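Local atomic coordinates of attaching and effacing protein, pathogenesis factor (Escherichia coli, PDB entry 4E9L), a protein that probably acts as a cell-surface adhesin of the intimin/invasin family, this fragment being a run of its immunoglobulin-like, presumably extracellular domains. Residues A[316-320]-A[360-364]. Sequence-based numbering, arbitrary orientation.
Sequences LTFTM and GVYVS
Tyr362 meets two side chains of the facing segment, Phe318 and Met320, with different atoms of its ring. Near the root of the ring, CD1 of Tyr362 comes to 4.0 Å from CD2 of Phe318, the two side chains slanting across each other. Further out, the methyl CE of Met320 rests 3.5 Å from CE1 of Tyr362. A bend at the end of the methionine chain, chi3 61°, turns that methyl toward the tyrosine. The phenol oxygen beyond it is hydrogen-bonded to Val328 O and Leu331 N, which pins the outer end of the ring. Strands 313-319 and 361-367 run antiparallel as the two central strands of a four-stranded sheet in an immunoglobulin-like bacterial domain, flanked by 300-303 and 350-358. Leu316, Phe318, Tyr362 and Ser364 occupy its buried face, where Phe318 also packs on Trp354 and on Val381 of strand 373-381. On the other, partly exposed face, Thr317 sets its methyl CG2 3.6 Å from CG1 of Val361, each of these methyls standing anti to its own backbone nitrogen. Phe318 and Tyr362 form a hydrogen-bonded pair: Phe318 N to Tyr362 O and Tyr362 N to Phe318 O are both 2.7 Å and nearly straight. Leu316 and Ser364 also form a hydrogen-bonded pair, with the return bond from Ser364 N to Leu316 O longer at 3.1 Å, and Met320 N donates to Gly360 O at 2.9 Å where strand 361-367 begins.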
ATOM      1  N   LEU A 316      32.166 -10.448 -28.220  1.00 12.86           N
ATOM      2  CA  LEU A 316      31.311 -11.310 -27.404  1.00 13.03           C
ATOM      3  C   LEU A 316      29.895 -10.790 -27.556  1.00 15.62           C
ATOM      4  O   LEU A 316      29.696  -9.571 -27.514  1.00 15.61           O
ATOM      5  CB  LEU A 316      31.715 -11.240 -25.894  1.00 13.14           C
ATOM      6  CG  LEU A 316      33.128 -11.707 -25.548  1.00 17.93           C
ATOM      7  CD1 LEU A 316      33.353 -11.666 -24.027  1.00 18.85           C
ATOM      8  CD2 LEU A 316      33.431 -13.097 -26.147  1.00 19.76           C
ATOM      9  N   THR A 317      28.917 -11.695 -27.734  1.00 13.68           N
ATOM     10  CA  THR A 317      27.492 -11.336 -27.812  1.00 13.31           C
ATOM     11  C   THR A 317      26.768 -12.081 -26.711  1.00 16.96           C
ATOM     12  O   THR A 317      26.707 -13.315 -26.721  1.00 15.53           O
ATOM     13  CB  THR A 317      26.880 -11.569 -29.213  1.00 19.32           C
ATOM     14  OG1 THR A 317      27.600 -10.801 -30.171  1.00 20.39           O
ATOM     15  CG2 THR A 317      25.399 -11.133 -29.278  1.00 14.74           C
ATOM     16  N   PHE A 318      26.258 -11.319 -25.736  1.00 14.58           N
ATOM     17  CA  PHE A 318      25.576 -11.851 -24.574  1.00 14.70           C
ATOM     18  C   PHE A 318      24.087 -11.531 -24.644  1.00 18.45           C
ATOM     19  O   PHE A 318      23.723 -10.359 -24.694  1.00 16.38           O
ATOM     20  CB  PHE A 318      26.243 -11.343 -23.282  1.00 16.06           C
ATOM     21  CG  PHE A 318      25.520 -11.720 -22.011  1.00 18.25           C
ATOM     22  CD1 PHE A 318      25.312 -13.058 -21.675  1.00 20.69           C
ATOM     23  CD2 PHE A 318      24.998 -10.740 -21.175  1.00 22.61           C
ATOM     24  CE1 PHE A 318      24.615 -13.406 -20.516  1.00 21.68           C
ATOM     25  CE2 PHE A 318      24.283 -11.091 -20.017  1.00 26.10           C
ATOM     26  CZ  PHE A 318      24.088 -12.424 -19.706  1.00 23.28           C
ATOM     27  N   THR A 319      23.230 -12.591 -24.721  1.00 15.56           N
ATOM     28  CA  THR A 319      21.767 -12.444 -24.816  1.00 15.52           C
ATOM     29  C   THR A 319      21.212 -12.827 -23.472  1.00 19.72           C
ATOM     30  O   THR A 319      21.406 -13.950 -23.020  1.00 19.76           O
ATOM     31  CB  THR A 319      21.194 -13.301 -25.955  1.00 24.77           C
ATOM     32  OG1 THR A 319      21.734 -12.815 -27.176  1.00 24.18           O
ATOM     33  CG2 THR A 319      19.652 -13.256 -26.018  1.00 22.91           C
ATOM     34  N   MET A 320      20.552 -11.890 -22.826  1.00 16.98           N
ATOM     35  CA  MET A 320      20.052 -12.130 -21.493  1.00 17.84           C
ATOM     36  C   MET A 320      18.524 -12.208 -21.445  1.00 18.06           C
ATOM     37  O   MET A 320      17.830 -11.295 -21.900  1.00 14.31           O
ATOM     38  CB  MET A 320      20.621 -11.057 -20.557  1.00 20.77           C
ATOM     39  CG  MET A 320      20.083 -11.109 -19.171  1.00 26.53           C
ATOM     40  SD  MET A 320      21.161 -10.338 -17.952  1.00 32.52           S
ATOM     41  CE  MET A 320      21.253  -8.681 -18.520  1.00 27.96           C
ATOM     42  N   GLY A 360      17.948  -6.685 -24.815  1.00 14.45           N
ATOM     43  CA  GLY A 360      18.578  -7.726 -23.995  1.00 13.16           C
ATOM     44  C   GLY A 360      19.840  -8.318 -24.615  1.00 16.45           C
ATOM     45  O   GLY A 360      20.265  -9.407 -24.226  1.00 15.64           O
ATOM     46  N   VAL A 361      20.456  -7.620 -25.581  1.00 13.03           N
ATOM     47  CA  VAL A 361      21.664  -8.120 -26.264  1.00 12.11           C
ATOM     48  C   VAL A 361      22.823  -7.193 -25.954  1.00 17.02           C
ATOM     49  O   VAL A 361      22.768  -6.016 -26.305  1.00 17.45           O
ATOM     50  CB  VAL A 361      21.468  -8.302 -27.788  1.00 16.41           C
ATOM     51  CG1 VAL A 361      22.792  -8.737 -28.465  1.00 15.70           C
ATOM     52  CG2 VAL A 361      20.339  -9.298 -28.081  1.00 16.84           C
ATOM     53  N   TYR A 362      23.857  -7.720 -25.275  1.00 12.72           N
ATOM     54  CA  TYR A 362      25.013  -6.929 -24.847  1.00 12.35           C
ATOM     55  C   TYR A 362      26.261  -7.382 -25.587  1.00 16.39           C
ATOM     56  O   TYR A 362      26.517  -8.588 -25.713  1.00 15.80           O
ATOM     57  CB  TYR A 362      25.184  -6.976 -23.312  1.00 12.86           C
ATOM     58  CG  TYR A 362      23.915  -6.592 -22.549  1.00 15.22           C
ATOM     59  CD1 TYR A 362      22.883  -7.514 -22.355  1.00 15.94           C
ATOM     60  CD2 TYR A 362      23.770  -5.324 -21.991  1.00 16.39           C
ATOM     61  CE1 TYR A 362      21.711  -7.157 -21.672  1.00 14.83           C
ATOM     62  CE2 TYR A 362      22.611  -4.961 -21.300  1.00 16.28           C
ATOM     63  CZ  TYR A 362      21.583  -5.883 -21.141  1.00 22.29           C
ATOM     64  OH  TYR A 362      20.445  -5.513 -20.447  1.00 16.12           O
ATOM     65  N   VAL A 363      27.029  -6.409 -26.099  1.00 12.70           N
ATOM     66  CA  VAL A 363      28.237  -6.708 -26.880  1.00 12.32           C
ATOM     67  C   VAL A 363      29.470  -6.149 -26.153  1.00 16.77           C
ATOM     68  O   VAL A 363      29.413  -5.046 -25.600  1.00 16.25           O
ATOM     69  CB  VAL A 363      28.081  -6.175 -28.352  1.00 17.51           C
ATOM     70  CG1 VAL A 363      29.364  -6.337 -29.160  1.00 18.08           C
ATOM     71  CG2 VAL A 363      26.911  -6.862 -29.068  1.00 17.89           C
ATOM     72  N   SER A 364      30.558  -6.930 -26.123  1.00 13.46           N
ATOM     73  CA  SER A 364      31.845  -6.524 -25.537  1.00 13.64           C
ATOM     74  C   SER A 364      32.990  -7.050 -26.399  1.00 17.13           C
ATOM     75  O   SER A 364      32.871  -8.101 -27.027  1.00 17.09           O
ATOM     76  CB  SER A 364      32.000  -7.076 -24.120  1.00 18.91           C
ATOM     77  OG  SER A 364      33.257  -6.734 -23.551  1.00 29.19           O
TER